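PDB 6Y1W: putative tryptophan halogenase from Xanthomonas campestris pv. campestris, which probably acts as an FAD-dependent halogenase, a monooxygenase-like flavoenzyme that would chlorinate or brominate an aromatic substrate. Local coordinates for residues G91-H96 with H103-F108; V392-H397 with Q447-Q452; R14-V19 with Q367-V372; G200-L205 with E330-A335. One frame throughout, in Å; residues are numbered along the deposited sequence.

Contacts 1 and 2 lie on one side of the chain's centre, contacts 3 and 4 on the other. The centres of contacts 1 and 2 are about 10 Å apart, and the two are joined by Tyr104 OH to Gln452 OE1 at 2.7 Å, probably a hydrogen bond. Both border Glu347, predicted to bind tryptophan: the nearest side-chain atoms of His106 and His395 are each about 3 Å from the Glu347 side chain. Contacts 3 and 4 have centres about 11 Å apart and touch where Ile369 CD1 packs on Asn332 CB at 3.6 Å. Both reach the eight-stranded sheet, away from the annotated sites. Helix 371-397 links the two halves, beginning in contact 3 and ending in contact 2.

Contact 1. Residues G91-H96 with H103-F108; sequences GIAFEH and HYIHSF. With BUD ((2S,3S)-butane-2,3-diol), chain J; BUD ((2S,3S)-butane-2,3-diol), chain H.
Ile92 and Phe94 pair with His106 and Tyr104 through two pairs of antiparallel backbone bonds. Ile92 N to His106 O and His106 N to Ile92 O are both 2.9 Å. Phe94 N reaches Tyr104 O at 2.8 Å, and Tyr104 N returns a bond to Phe94 O. Phe94 can be followed outward. Phe94 CB sits over the face of the Tyr104 ring, 3.9 Å from the ring centroid, a CH-pi contact. Its CG and CD2 lie near Tyr104 OH. Phe94 CE2 meets His106 CB at 3.7 Å. The Phe94 and Tyr104 rings are nearly parallel, 14° apart, but slid so far that they barely overlap. Tyr104 takes this place with CG between its backbone N and carbonyl carbon, chi1 72°. Its hydroxyl points on to Gln452. At the far end His103 turns its ring edge to the face of His96, with planes at 83°. His103 ND1 takes a weak bond from His96 N at 3.0 Å, in the plane of the His103 ring. Glu95 CG lies over a face of the same ring, while Glu95 OE1 pairs with Arg267. One butanediol puts C4 over the other face of His96. A second has C1 3.9 Å from Phe108 CE1, beside His106. His106 is held at both ring nitrogens, ND1 by Glu347 and NE2 by Ser444. The whole is an antiparallel beta hairpin at the edge of a seven-stranded mixed sheet. Its face with Phe94, Tyr104 and His106 adjoins the predicted tryptophan site.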
loop_
_atom_site.group_PDB
_atom_site.type_symbol
_atom_site.label_atom_id
_atom_site.label_comp_id
_atom_site.label_asym_id
_atom_site.label_seq_id
_atom_site.Cartn_x
_atom_site.Cartn_y
_atom_site.Cartn_z
ATOM N N GLY A 91 22.289 -1.419 8.224
ATOM C CA GLY A 91 22.039 -0.001 8.015
ATOM C C GLY A 91 23.178 0.640 7.243
ATOM O O GLY A 91 24.130 -0.028 6.820
ATOM N N ILE A 92 23.065 1.970 7.086
ATOM C CA ILE A 92 24.045 2.805 6.388
ATOM C C ILE A 92 24.442 3.930 7.337
ATOM O O ILE A 92 23.566 4.637 7.868
ATOM C CB ILE A 92 23.475 3.428 5.100
ATOM C CG1 ILE A 92 23.015 2.309 4.140
ATOM C CG2 ILE A 92 24.505 4.287 4.386
ATOM C CD1 ILE A 92 22.369 2.813 2.838
ATOM N N ALA A 93 25.751 4.132 7.523
ATOM C CA ALA A 93 26.222 5.255 8.328
ATOM C C ALA A 93 26.459 6.441 7.407
ATOM O O ALA A 93 27.322 6.383 6.509
ATOM C CB ALA A 93 27.493 4.880 9.094
ATOM N N PHE A 94 25.666 7.506 7.607
ATOM C CA PHE A 94 25.758 8.707 6.781
ATOM C C PHE A 94 26.621 9.724 7.498
ATOM O O PHE A 94 26.202 10.295 8.506
ATOM C CB PHE A 94 24.367 9.278 6.504
ATOM C CG PHE A 94 23.646 8.533 5.412
ATOM C CD1 PHE A 94 23.939 8.831 4.073
ATOM C CD2 PHE A 94 22.787 7.477 5.698
ATOM C CE1 PHE A 94 23.327 8.098 3.015
ATOM C CE2 PHE A 94 22.149 6.761 4.643
ATOM C CZ PHE A 94 22.445 7.062 3.311
ATOM N N GLU A 95 27.827 9.922 6.994
ATOM C CA GLU A 95 28.794 10.845 7.591
ATOM C C GLU A 95 28.922 12.110 6.748
ATOM O O GLU A 95 29.091 12.036 5.523
ATOM C CB GLU A 95 30.144 10.152 7.741
ATOM C CG GLU A 95 30.115 8.986 8.701
ATOM C CD GLU A 95 31.450 8.283 8.848
ATOM O OE1 GLU A 95 32.360 8.542 8.038
ATOM O OE2 GLU A 95 31.586 7.482 9.802
ATOM N N HIS A 96 28.829 13.282 7.422
ATOM C CA HIS A 96 29.087 14.598 6.830
ATOM C C HIS A 96 27.964 15.056 5.891
ATOM O O HIS A 96 28.192 15.935 5.045
ATOM C CB HIS A 96 30.436 14.669 6.068
ATOM C CG HIS A 96 31.660 14.385 6.903
ATOM N ND1 HIS A 96 32.052 15.165 7.979
ATOM C CD2 HIS A 96 32.627 13.449 6.740
ATOM C CE1 HIS A 96 33.180 14.679 8.475
ATOM N NE2 HIS A 96 33.556 13.648 7.735
ATOM N N HIS A 103 26.947 13.379 11.911
ATOM C CA HIS A 103 26.715 12.047 11.359
ATOM C C HIS A 103 25.446 11.446 11.938
ATOM O O HIS A 103 24.959 11.861 12.983
ATOM C CB HIS A 103 27.907 11.132 11.683
ATOM C CG HIS A 103 29.223 11.780 11.437
ATOM N ND1 HIS A 103 29.517 12.432 10.255
ATOM C CD2 HIS A 103 30.300 11.946 12.240
ATOM C CE1 HIS A 103 30.749 12.909 10.315
ATOM N NE2 HIS A 103 31.239 12.639 11.514
ATOM N N TYR A 104 24.904 10.449 11.244
ATOM C CA TYR A 104 23.783 9.681 11.785
ATOM C C TYR A 104 23.752 8.348 11.051
ATOM O O TYR A 104 24.501 8.137 10.095
ATOM C CB TYR A 104 22.424 10.431 11.621
ATOM C CG TYR A 104 21.936 10.465 10.166
ATOM C CD1 TYR A 104 22.448 11.386 9.237
ATOM C CD2 TYR A 104 20.997 9.554 9.718
ATOM C CE1 TYR A 104 22.038 11.392 7.925
ATOM C CE2 TYR A 104 20.593 9.543 8.407
ATOM C CZ TYR A 104 21.102 10.459 7.509
ATOM O OH TYR A 104 20.697 10.451 6.176
ATOM N N ILE A 105 22.870 7.456 11.506
ATOM C CA ILE A 105 22.683 6.145 10.870
ATOM C C ILE A 105 21.246 6.022 10.379
ATOM O O ILE A 105 20.292 6.341 11.111
ATOM C CB ILE A 105 23.014 4.991 11.847
ATOM C CG1 ILE A 105 24.507 5.028 12.196
ATOM C CG2 ILE A 105 22.655 3.611 11.248
ATOM C CD1 ILE A 105 24.811 4.160 13.445
ATOM N N HIS A 106 21.103 5.519 9.142
ATOM C CA HIS A 106 19.823 5.121 8.576
ATOM C C HIS A 106 19.804 3.602 8.638
ATOM O O HIS A 106 20.456 2.940 7.825
ATOM C CB HIS A 106 19.696 5.603 7.137
ATOM C CG HIS A 106 18.445 5.143 6.459
ATOM N ND1 HIS A 106 18.280 5.208 5.092
ATOM C CD2 HIS A 106 17.321 4.577 6.958
ATOM C CE1 HIS A 106 17.092 4.715 4.778
ATOM N NE2 HIS A 106 16.498 4.311 5.886
ATOM N N SER A 107 19.029 3.055 9.567
ATOM C CA SER A 107 19.033 1.610 9.778
ATOM C C SER A 107 17.755 1.006 9.237
ATOM O O SER A 107 16.782 1.704 8.940
ATOM C CB SER A 107 19.177 1.268 11.271
ATOM O OG SER A 107 17.977 1.555 11.979
ATOM N N PHE A 108 17.756 -0.323 9.134
ATOM C CA PHE A 108 16.514 -1.055 8.963
ATOM C C PHE A 108 15.750 -1.071 10.279
ATOM O O PHE A 108 16.161 -0.468 11.278
ATOM C CB PHE A 108 16.802 -2.475 8.465
ATOM C CG PHE A 108 17.643 -2.516 7.213
ATOM C CD1 PHE A 108 17.359 -1.669 6.143
ATOM C CD2 PHE A 108 18.720 -3.394 7.117
ATOM C CE1 PHE A 108 18.143 -1.708 4.982
ATOM C CE2 PHE A 108 19.515 -3.422 5.972
ATOM C CZ PHE A 108 19.225 -2.606 4.908
HETATM C C1 BUD J . 36.355 17.223 5.377
HETATM O O1 BUD J . 36.411 17.861 3.014
HETATM C C2 BUD J . 35.748 17.082 3.980
HETATM O O2 BUD J . 33.907 17.700 2.673
HETATM C C3 BUD J . 34.315 17.589 4.002
HETATM C C4 BUD J . 33.393 16.584 4.690
HETATM C C1 BUD H . 15.228 -0.641 2.612
HETATM O O1 BUD H . 15.609 1.524 3.511
HETATM C C2 BUD H . 14.593 0.696 2.994
HETATM O O2 BUD H . 12.811 1.663 4.388
HETATM C C3 BUD H . 13.507 0.472 4.052
HETATM C C4 BUD H . 12.505 -0.558 3.518
#

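Contact 2. Residues V392-H397 with Q447-Q452; sequences VILHYH and QVMLGQ
Gln452 has CG anti to its carbonyl carbon (chi1 -60°) and runs extended beyond it, which lays its amide against His395. That amide makes two bonds to the one histidine. His395 ND1 donates to Gln452 OE1 at 2.7 Å. The oxygen lies at the edge of the imidazole, in the ring plane, but the donor stands above the plane of the amide carbonyl and not on a lone pair. Gln452 NE2 donates to His395 O at 2.8 Å, with that oxygen in the amide plane. Ring and amide planes are 46° apart, and the paired bonds limit the rotation of both groups. Gln452 OE1 is also bonded to Tyr104 OH, and NE2 also to Ala398 O. The buried amide therefore has more than one partner at each end. The other ring nitrogen, His395 NE2, bonds to Glu347. The apolar part joins Leu394, Val448 and Met449. Val448 CG1 is 3.6 Å from His395 CE1 and 3.7 Å from Leu394 CD2. Leu394 CD2 also meets Met449 CG at 4.0 Å. The short helical segments run nearly parallel, 9° apart, with axes 10.3 Å from each other. The side chains of Leu394, His395, Val448, Met449 and Gln452 meet between helices 371-397 and 442-451. Strand 102-107 borders them through Tyr104, which touches His395 and Val448. Helix 417-429 also packs here, with Met423 on Leu394 and Phe426 on Met449.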
loop_
_atom_site.group_PDB
_atom_site.type_symbol
_atom_site.label_atom_id
_atom_site.label_comp_id
_atom_site.label_asym_id
_atom_site.label_seq_id
_atom_site.Cartn_x
_atom_site.Cartn_y
_atom_site.Cartn_z
ATOM N N VAL A 392 16.449 9.657 -2.808
ATOM C CA VAL A 392 17.838 9.955 -3.123
ATOM C C VAL A 392 18.042 11.460 -3.163
ATOM O O VAL A 392 19.000 11.986 -2.578
ATOM C CB VAL A 392 18.225 9.270 -4.442
ATOM C CG1 VAL A 392 19.625 9.736 -4.948
ATOM C CG2 VAL A 392 18.149 7.729 -4.284
ATOM N N ILE A 393 17.098 12.184 -3.786
ATOM C CA ILE A 393 17.192 13.649 -3.810
ATOM C C ILE A 393 17.190 14.222 -2.408
ATOM O O ILE A 393 17.947 15.168 -2.099
ATOM C CB ILE A 393 16.041 14.240 -4.635
ATOM C CG1 ILE A 393 16.200 13.850 -6.098
ATOM C CG2 ILE A 393 16.080 15.776 -4.568
ATOM C CD1 ILE A 393 14.946 14.126 -6.942
ATOM N N LEU A 394 16.367 13.649 -1.524
ATOM C CA LEU A 394 16.322 14.100 -0.142
ATOM C C LEU A 394 17.708 14.145 0.500
ATOM O O LEU A 394 18.032 15.093 1.229
ATOM C CB LEU A 394 15.397 13.166 0.634
ATOM C CG LEU A 394 15.428 13.316 2.134
ATOM C CD1 LEU A 394 14.932 14.706 2.608
ATOM C CD2 LEU A 394 14.581 12.228 2.760
ATOM N N HIS A 395 18.553 13.149 0.215
ATOM C CA HIS A 395 19.876 13.117 0.846
ATOM C C HIS A 395 20.721 14.336 0.481
ATOM O O HIS A 395 21.511 14.801 1.309
ATOM C CB HIS A 395 20.601 11.832 0.444
ATOM C CG HIS A 395 20.295 10.667 1.338
ATOM N ND1 HIS A 395 20.590 10.685 2.691
ATOM C CD2 HIS A 395 19.725 9.460 1.083
ATOM C CE1 HIS A 395 20.224 9.529 3.231
ATOM N NE2 HIS A 395 19.707 8.764 2.280
ATOM N N TYR A 396 20.588 14.840 -0.746
ATOM C CA TYR A 396 21.374 15.986 -1.192
ATOM C C TYR A 396 20.725 17.304 -0.803
ATOM O O TYR A 396 21.445 18.278 -0.538
ATOM C CB TYR A 396 21.563 15.947 -2.714
ATOM C CG TYR A 396 22.570 14.910 -3.137
ATOM C CD1 TYR A 396 23.923 15.161 -3.022
ATOM C CD2 TYR A 396 22.167 13.674 -3.667
ATOM C CE1 TYR A 396 24.879 14.233 -3.422
ATOM C CE2 TYR A 396 23.134 12.732 -4.053
ATOM C CZ TYR A 396 24.477 13.034 -3.936
ATOM O OH TYR A 396 25.457 12.156 -4.321
ATOM N N HIS A 397 19.389 17.363 -0.780
ATOM C CA HIS A 397 18.689 18.636 -0.579
ATOM C C HIS A 397 18.561 19.006 0.884
ATOM O O HIS A 397 18.594 20.200 1.219
ATOM C CB HIS A 397 17.286 18.576 -1.205
ATOM C CG HIS A 397 16.597 19.913 -1.300
ATOM N ND1 HIS A 397 17.136 20.967 -2.008
ATOM C CD2 HIS A 397 15.398 20.342 -0.825
ATOM C CE1 HIS A 397 16.290 21.994 -1.969
ATOM N NE2 HIS A 397 15.232 21.646 -1.257
ATOM N N GLN A 447 14.160 8.749 10.067
ATOM C CA GLN A 447 15.584 8.742 10.412
ATOM C C GLN A 447 16.379 9.684 9.512
ATOM O O GLN A 447 17.277 10.403 9.981
ATOM C CB GLN A 447 16.165 7.330 10.338
ATOM C CG GLN A 447 15.697 6.384 11.452
ATOM C CD GLN A 447 16.523 5.090 11.413
ATOM O OE1 GLN A 447 17.234 4.860 10.476
ATOM N NE2 GLN A 447 16.409 4.263 12.444
ATOM N N VAL A 448 16.097 9.680 8.210
ATOM C CA VAL A 448 16.889 10.518 7.319
ATOM C C VAL A 448 16.533 11.996 7.486
ATOM O O VAL A 448 17.428 12.854 7.486
ATOM C CB VAL A 448 16.716 10.037 5.873
ATOM C CG1 VAL A 448 17.358 10.986 4.916
ATOM C CG2 VAL A 448 17.385 8.639 5.779
ATOM N N MET A 449 15.241 12.336 7.602
ATOM C CA MET A 449 14.938 13.766 7.757
ATOM C C MET A 449 15.419 14.301 9.104
ATOM O O MET A 449 16.013 15.389 9.156
ATOM C CB MET A 449 13.453 14.049 7.545
ATOM C CG MET A 449 13.134 13.889 6.069
ATOM S SD MET A 449 11.495 14.554 5.622
ATOM C CE MET A 449 10.439 13.274 6.275
ATOM N N LEU A 450 15.231 13.552 10.204
ATOM C CA LEU A 450 15.783 14.032 11.472
ATOM C C LEU A 450 17.304 14.077 11.404
ATOM O O LEU A 450 17.937 15.042 11.883
ATOM C CB LEU A 450 15.363 13.110 12.614
ATOM C CG LEU A 450 14.005 13.278 13.256
ATOM C CD1 LEU A 450 13.839 12.175 14.317
ATOM C CD2 LEU A 450 13.910 14.675 13.886
ATOM N N GLY A 451 17.908 13.021 10.843
ATOM C CA GLY A 451 19.364 12.949 10.784
ATOM C C GLY A 451 20.010 14.056 9.982
ATOM O O GLY A 451 21.129 14.490 10.294
ATOM N N GLN A 452 19.342 14.514 8.923
ATOM C CA GLN A 452 19.857 15.560 8.066
ATOM C C GLN A 452 19.299 16.936 8.426
ATOM O O GLN A 452 19.491 17.889 7.667
ATOM C CB GLN A 452 19.625 15.209 6.606
ATOM C CG GLN A 452 20.356 13.874 6.309
ATOM C CD GLN A 452 20.835 13.649 4.893
ATOM O OE1 GLN A 452 21.237 12.528 4.580
ATOM N NE2 GLN A 452 20.872 14.694 4.059
#

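Contact 3. Residues R14-V19 with Q367-V372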
loop_
_atom_site.group_PDB
_atom_site.type_symbol
_atom_site.label_atom_id
_atom_site.label_comp_id
_atom_site.label_asym_id
_atom_site.label_seq_id
_atom_site.Cartn_x
_atom_site.Cartn_y
_atom_site.Cartn_z
ATOM N N ARG A 14 0.887 -15.926 -30.954
ATOM C CA ARG A 14 1.073 -15.002 -29.857
ATOM C C ARG A 14 1.521 -15.685 -28.564
ATOM O O ARG A 14 1.964 -14.982 -27.656
ATOM C CB ARG A 14 -0.225 -14.229 -29.598
ATOM C CG ARG A 14 -0.718 -13.357 -30.764
ATOM C CD ARG A 14 -1.971 -12.582 -30.365
ATOM N NE ARG A 14 -1.729 -11.578 -29.321
ATOM C CZ ARG A 14 -2.668 -11.136 -28.482
ATOM N NH1 ARG A 14 -3.904 -11.619 -28.559
ATOM N NH2 ARG A 14 -2.379 -10.215 -27.559
ATOM N N LEU A 15 1.409 -17.009 -28.435
ATOM C CA LEU A 15 1.729 -17.634 -27.152
ATOM C C LEU A 15 3.212 -17.471 -26.826
ATOM O O LEU A 15 4.072 -17.704 -27.676
ATOM C CB LEU A 15 1.362 -19.111 -27.171
ATOM C CG LEU A 15 -0.137 -19.347 -27.184
ATOM C CD1 LEU A 15 -0.421 -20.803 -27.563
ATOM C CD2 LEU A 15 -0.745 -18.998 -25.831
ATOM N N VAL A 16 3.516 -17.068 -25.589
ATOM C CA VAL A 16 4.898 -16.852 -25.172
ATOM C C VAL A 16 5.463 -18.180 -24.679
ATOM O O VAL A 16 5.058 -18.677 -23.627
ATOM C CB VAL A 16 4.990 -15.771 -24.090
ATOM C CG1 VAL A 16 6.429 -15.659 -23.629
ATOM C CG2 VAL A 16 4.475 -14.418 -24.687
ATOM N N ARG A 17 6.382 -18.771 -25.467
ATOM C CA ARG A 17 7.019 -20.034 -25.129
ATOM C C ARG A 17 8.523 -19.961 -25.073
ATOM O O ARG A 17 9.137 -20.867 -24.505
ATOM C CB ARG A 17 6.641 -21.124 -26.156
ATOM C CG ARG A 17 5.211 -21.590 -26.036
ATOM C CD ARG A 17 4.932 -22.284 -24.698
ATOM N NE ARG A 17 4.104 -21.446 -23.829
ATOM C CZ ARG A 17 2.776 -21.368 -23.895
ATOM N NH1 ARG A 17 2.119 -20.558 -23.072
ATOM N NH2 ARG A 17 2.103 -22.090 -24.784
ATOM N N ARG A 18 9.137 -18.946 -25.681
ATOM C CA ARG A 18 10.587 -18.822 -25.737
ATOM C C ARG A 18 10.949 -17.451 -25.190
ATOM O O ARG A 18 10.449 -16.430 -25.684
ATOM C CB ARG A 18 11.120 -18.993 -27.173
ATOM C CG ARG A 18 10.756 -20.357 -27.824
ATOM C CD ARG A 18 10.919 -20.328 -29.356
ATOM N NE ARG A 18 10.166 -19.203 -29.905
ATOM C CZ ARG A 18 10.226 -18.787 -31.163
ATOM N NH1 ARG A 18 10.996 -19.427 -32.038
ATOM N NH2 ARG A 18 9.511 -17.725 -31.542
ATOM N N VAL A 19 11.794 -17.430 -24.164
ATOM C CA VAL A 19 12.263 -16.183 -23.559
ATOM C C VAL A 19 13.757 -16.077 -23.792
ATOM O O VAL A 19 14.509 -17.010 -23.491
ATOM C CB VAL A 19 11.953 -16.115 -22.058
ATOM C CG1 VAL A 19 12.473 -14.787 -21.448
ATOM C CG2 VAL A 19 10.450 -16.260 -21.807
ATOM N N GLN A 367 0.648 -15.146 -20.915
ATOM C CA GLN A 367 0.337 -16.170 -21.918
ATOM C C GLN A 367 0.500 -15.586 -23.312
ATOM O O GLN A 367 1.144 -16.183 -24.188
ATOM C CB GLN A 367 -1.091 -16.686 -21.760
ATOM C CG GLN A 367 -1.414 -17.273 -20.442
ATOM C CD GLN A 367 -1.106 -18.759 -20.362
ATOM O OE1 GLN A 367 -0.396 -19.336 -21.239
ATOM N NE2 GLN A 367 -1.611 -19.391 -19.300
ATOM N N VAL A 368 -0.126 -14.443 -23.554
ATOM C CA VAL A 368 0.070 -13.644 -24.758
ATOM C C VAL A 368 0.358 -12.236 -24.271
ATOM O O VAL A 368 -0.077 -11.856 -23.182
ATOM C CB VAL A 368 -1.162 -13.643 -25.711
ATOM C CG1 VAL A 368 -1.513 -15.069 -26.172
ATOM C CG2 VAL A 368 -2.373 -12.935 -25.050
ATOM N N ILE A 369 1.162 -11.498 -25.030
ATOM C CA ILE A 369 1.506 -10.131 -24.634
ATOM C C ILE A 369 0.355 -9.225 -25.038
ATOM O O ILE A 369 -0.152 -9.320 -26.159
ATOM C CB ILE A 369 2.838 -9.699 -25.263
ATOM C CG1 ILE A 369 3.964 -10.570 -24.688
ATOM C CG2 ILE A 369 3.149 -8.226 -24.926
ATOM C CD1 ILE A 369 5.250 -10.518 -25.477
ATOM N N ASP A 370 -0.098 -8.383 -24.108
ATOM C CA ASP A 370 -1.245 -7.498 -24.358
ATOM C C ASP A 370 -0.955 -6.090 -23.853
ATOM O O ASP A 370 -0.361 -5.935 -22.777
ATOM C CB ASP A 370 -2.495 -8.008 -23.653
ATOM C CG ASP A 370 -3.739 -7.274 -24.102
ATOM O OD1 ASP A 370 -4.306 -7.703 -25.140
ATOM O OD2 ASP A 370 -4.136 -6.268 -23.450
ATOM N N PRO A 371 -1.401 -5.060 -24.566
ATOM C CA PRO A 371 -1.179 -3.683 -24.087
ATOM C C PRO A 371 -1.669 -3.393 -22.685
ATOM O O PRO A 371 -1.064 -2.533 -22.028
ATOM C CB PRO A 371 -1.941 -2.828 -25.107
ATOM C CG PRO A 371 -1.931 -3.618 -26.342
ATOM C CD PRO A 371 -1.953 -5.082 -25.932
ATOM N N VAL A 372 -2.762 -3.989 -22.198
ATOM C CA VAL A 372 -3.224 -3.599 -20.866
ATOM C C VAL A 372 -2.248 -4.087 -19.806
ATOM O O VAL A 372 -2.034 -3.410 -18.788
ATOM C CB VAL A 372 -4.671 -4.069 -20.572
ATOM C CG1 VAL A 372 -4.778 -5.566 -20.378
ATOM C CG2 VAL A 372 -5.187 -3.375 -19.300
HETATM O O HOH W 1 2.321 -12.443 -27.410
#
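The two segments run roughly against each other, with end-to-end directions 141° apart, and Leu15 and Val368 bring their CA atoms within 4.9 Å. One direct backbone bond joins them, Val16 N to Gln367 O at 2.9 Å. A water adds a second link, giving a bond to Arg14 O and taking one from Ile369 N. Arg14 bends at chi3 (66°), which brings its guanidinium across Val368. Val368 CG2 lies over one face of that group. Arg14 NH2 donates to Ile369 O at 2.8 Å, the oxygen a little tilted from the guanidinium plane. Asp370 OD1 is 4.0 Å from Arg14 NH2, a long salt bridge. Deeper in, Val16 CG2 packs on Ile369 CG1 at 3.9 Å. Arg17 NH1 makes only a weak bond to Gln367 OE1, at 3.3 Å. Gln367 NE2 turns to Asp464 and His459 of the second subunit, so this surface is part of the dimer contact. Asp370 is the N-cap of helix 371-397: its OD2 accepts from Val372 N at 2.9 Å. The contact thus ties the lead-in to the first strand of the Rossmann-type sheet, 18-22, to a capped helix start.

Contact 4. Residues G200-L205 with E330-A335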
loop_
_atom_site.group_PDB
_atom_site.type_symbol
_atom_site.label_atom_id
_atom_site.label_comp_id
_atom_site.label_asym_id
_atom_site.label_seq_id
_atom_site.Cartn_x
_atom_site.Cartn_y
_atom_site.Cartn_z
ATOM N N GLY A 200 6.938 -4.358 -35.486
ATOM C CA GLY A 200 8.057 -3.786 -34.780
ATOM C C GLY A 200 8.550 -4.623 -33.618
ATOM O O GLY A 200 9.568 -4.262 -33.019
ATOM N N ASP A 201 7.889 -5.735 -33.296
ATOM C CA ASP A 201 8.378 -6.572 -32.194
ATOM C C ASP A 201 9.775 -7.089 -32.492
ATOM O O ASP A 201 10.171 -7.251 -33.648
ATOM C CB ASP A 201 7.472 -7.779 -31.957
ATOM C CG ASP A 201 6.125 -7.406 -31.460
ATOM O OD1 ASP A 201 5.885 -6.218 -31.183
ATOM O OD2 ASP A 201 5.280 -8.314 -31.379
ATOM N N ILE A 202 10.539 -7.366 -31.431
ATOM C CA ILE A 202 11.806 -8.053 -31.638
ATOM C C ILE A 202 11.529 -9.480 -32.105
ATOM O O ILE A 202 10.701 -10.191 -31.527
ATOM C CB ILE A 202 12.643 -8.057 -30.356
ATOM C CG1 ILE A 202 12.873 -6.622 -29.896
ATOM C CG2 ILE A 202 13.959 -8.835 -30.601
ATOM C CD1 ILE A 202 13.627 -6.517 -28.621
ATOM N N ALA A 203 12.236 -9.914 -33.149
ATOM C CA ALA A 203 12.084 -11.272 -33.671
ATOM C C ALA A 203 13.224 -12.212 -33.282
ATOM O O ALA A 203 12.976 -13.388 -32.992
ATOM C CB ALA A 203 11.966 -11.240 -35.201
ATOM N N ALA A 204 14.466 -11.732 -33.266
ATOM C CA ALA A 204 15.596 -12.610 -33.005
ATOM C C ALA A 204 16.824 -11.766 -32.740
ATOM O O ALA A 204 16.908 -10.613 -33.172
ATOM C CB ALA A 204 15.872 -13.554 -34.187
ATOM N N LEU A 205 17.791 -12.370 -32.062
ATOM C CA LEU A 205 19.124 -11.800 -31.978
ATOM C C LEU A 205 20.022 -12.548 -32.952
ATOM O O LEU A 205 19.812 -13.739 -33.225
ATOM C CB LEU A 205 19.718 -11.902 -30.571
ATOM C CG LEU A 205 18.803 -11.461 -29.427
ATOM C CD1 LEU A 205 19.519 -11.760 -28.120
ATOM C CD2 LEU A 205 18.417 -9.973 -29.518
ATOM N N GLU A 330 8.233 -2.468 -23.525
ATOM C CA GLU A 330 7.851 -1.909 -24.826
ATOM C C GLU A 330 7.704 -3.087 -25.771
ATOM O O GLU A 330 8.657 -3.850 -25.942
ATOM C CB GLU A 330 8.917 -0.918 -25.310
ATOM C CG GLU A 330 8.741 -0.419 -26.736
ATOM C CD GLU A 330 7.795 0.737 -26.807
ATOM O OE1 GLU A 330 7.233 1.110 -25.755
ATOM O OE2 GLU A 330 7.606 1.264 -27.923
ATOM N N LYS A 331 6.516 -3.229 -26.379
ATOM C CA LYS A 331 6.252 -4.357 -27.276
ATOM C C LYS A 331 6.596 -5.658 -26.545
ATOM O O LYS A 331 6.027 -5.921 -25.495
ATOM C CB LYS A 331 7.026 -4.216 -28.584
ATOM C CG LYS A 331 6.735 -2.870 -29.332
ATOM C CD LYS A 331 7.175 -2.896 -30.798
ATOM C CE LYS A 331 6.722 -1.622 -31.537
ATOM N NZ LYS A 331 5.360 -1.269 -31.100
ATOM N N ASN A 332 7.488 -6.483 -27.092
ATOM C CA ASN A 332 7.824 -7.756 -26.450
ATOM C C ASN A 332 9.197 -7.727 -25.778
ATOM O O ASN A 332 9.879 -8.754 -25.700
ATOM C CB ASN A 332 7.747 -8.927 -27.441
ATOM C CG ASN A 332 8.793 -8.845 -28.559
ATOM O OD1 ASN A 332 9.271 -7.776 -28.923
ATOM N ND2 ASN A 332 9.175 -9.992 -29.084
ATOM N N CYS A 333 9.580 -6.568 -25.250
ATOM C CA CYS A 333 10.864 -6.370 -24.592
ATOM C C CYS A 333 10.658 -5.762 -23.203
ATOM O O CYS A 333 9.940 -4.770 -23.052
ATOM C CB CYS A 333 11.748 -5.443 -25.441
ATOM S SG CYS A 333 13.355 -5.094 -24.677
ATOM N N VAL A 334 11.257 -6.381 -22.182
ATOM C CA VAL A 334 11.243 -5.834 -20.818
ATOM C C VAL A 334 12.677 -5.499 -20.450
ATOM O O VAL A 334 13.550 -6.384 -20.464
ATOM C CB VAL A 334 10.622 -6.818 -19.806
ATOM C CG1 VAL A 334 10.675 -6.239 -18.409
ATOM C CG2 VAL A 334 9.157 -7.134 -20.158
ATOM N N ALA A 335 12.930 -4.222 -20.109
ATOM C CA ALA A 335 14.270 -3.850 -19.650
ATOM C C ALA A 335 14.415 -4.050 -18.145
ATOM O O ALA A 335 13.494 -3.774 -17.372
ATOM C CB ALA A 335 14.584 -2.388 -20.003
#
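Segment 330-335 makes a type II' beta turn from Glu330 to Cys333, while segment 200-205 enters strand 202-207; Asp201 and Lys331 have the closest CA atoms, 5.8 Å apart. The turn is closed by bonds between Glu330 and Cys333. It offers the side chain of Asn332 to the backbone of Ile202. Asn332 has CG between its backbone N and carbonyl carbon (chi1 65°), which points the amide at that residue. Asn332 OD1 accepts from Ile202 N at 2.8 Å. Asn332 ND2 donates to Ile202 O at 2.9 Å, on a lone pair and in the carbonyl plane. The side-chain amide thus binds both polar atoms of one backbone residue, in a way that resembles the pairing of a neighbouring strand. ND2 also reaches Asp216 O. The Asp201 carboxylate stacks against the amide, with planes 30° apart, and Asp201 CB is 3.5 Å from Asn332 OD1. Lys331 runs extended as far as CE. Lys331 CB is 3.5 Å from Asp201 OD1, and Lys331 CD is 3.5 Å from Gly200 O. The charged ends of Asp201 and Lys331 stay apart, with OD1 and NZ 5.0 Å from each other. Gly200 has phi 79°, a backbone shape that suits glycine. Ile202 CD1 packs on Cys333 CB at 3.8 Å. Strands 202-207 and 333-335 belong to one mixed sheet but are not neighbours in it. Ala203 and Ala204 form a classic beta bulge opposite Gln194 of strand 184-195. Phe218 of strand 217-220 touches Ile202 and Asn332, and Leu228 of helix 227-232 packs on Ile202 and Cys333.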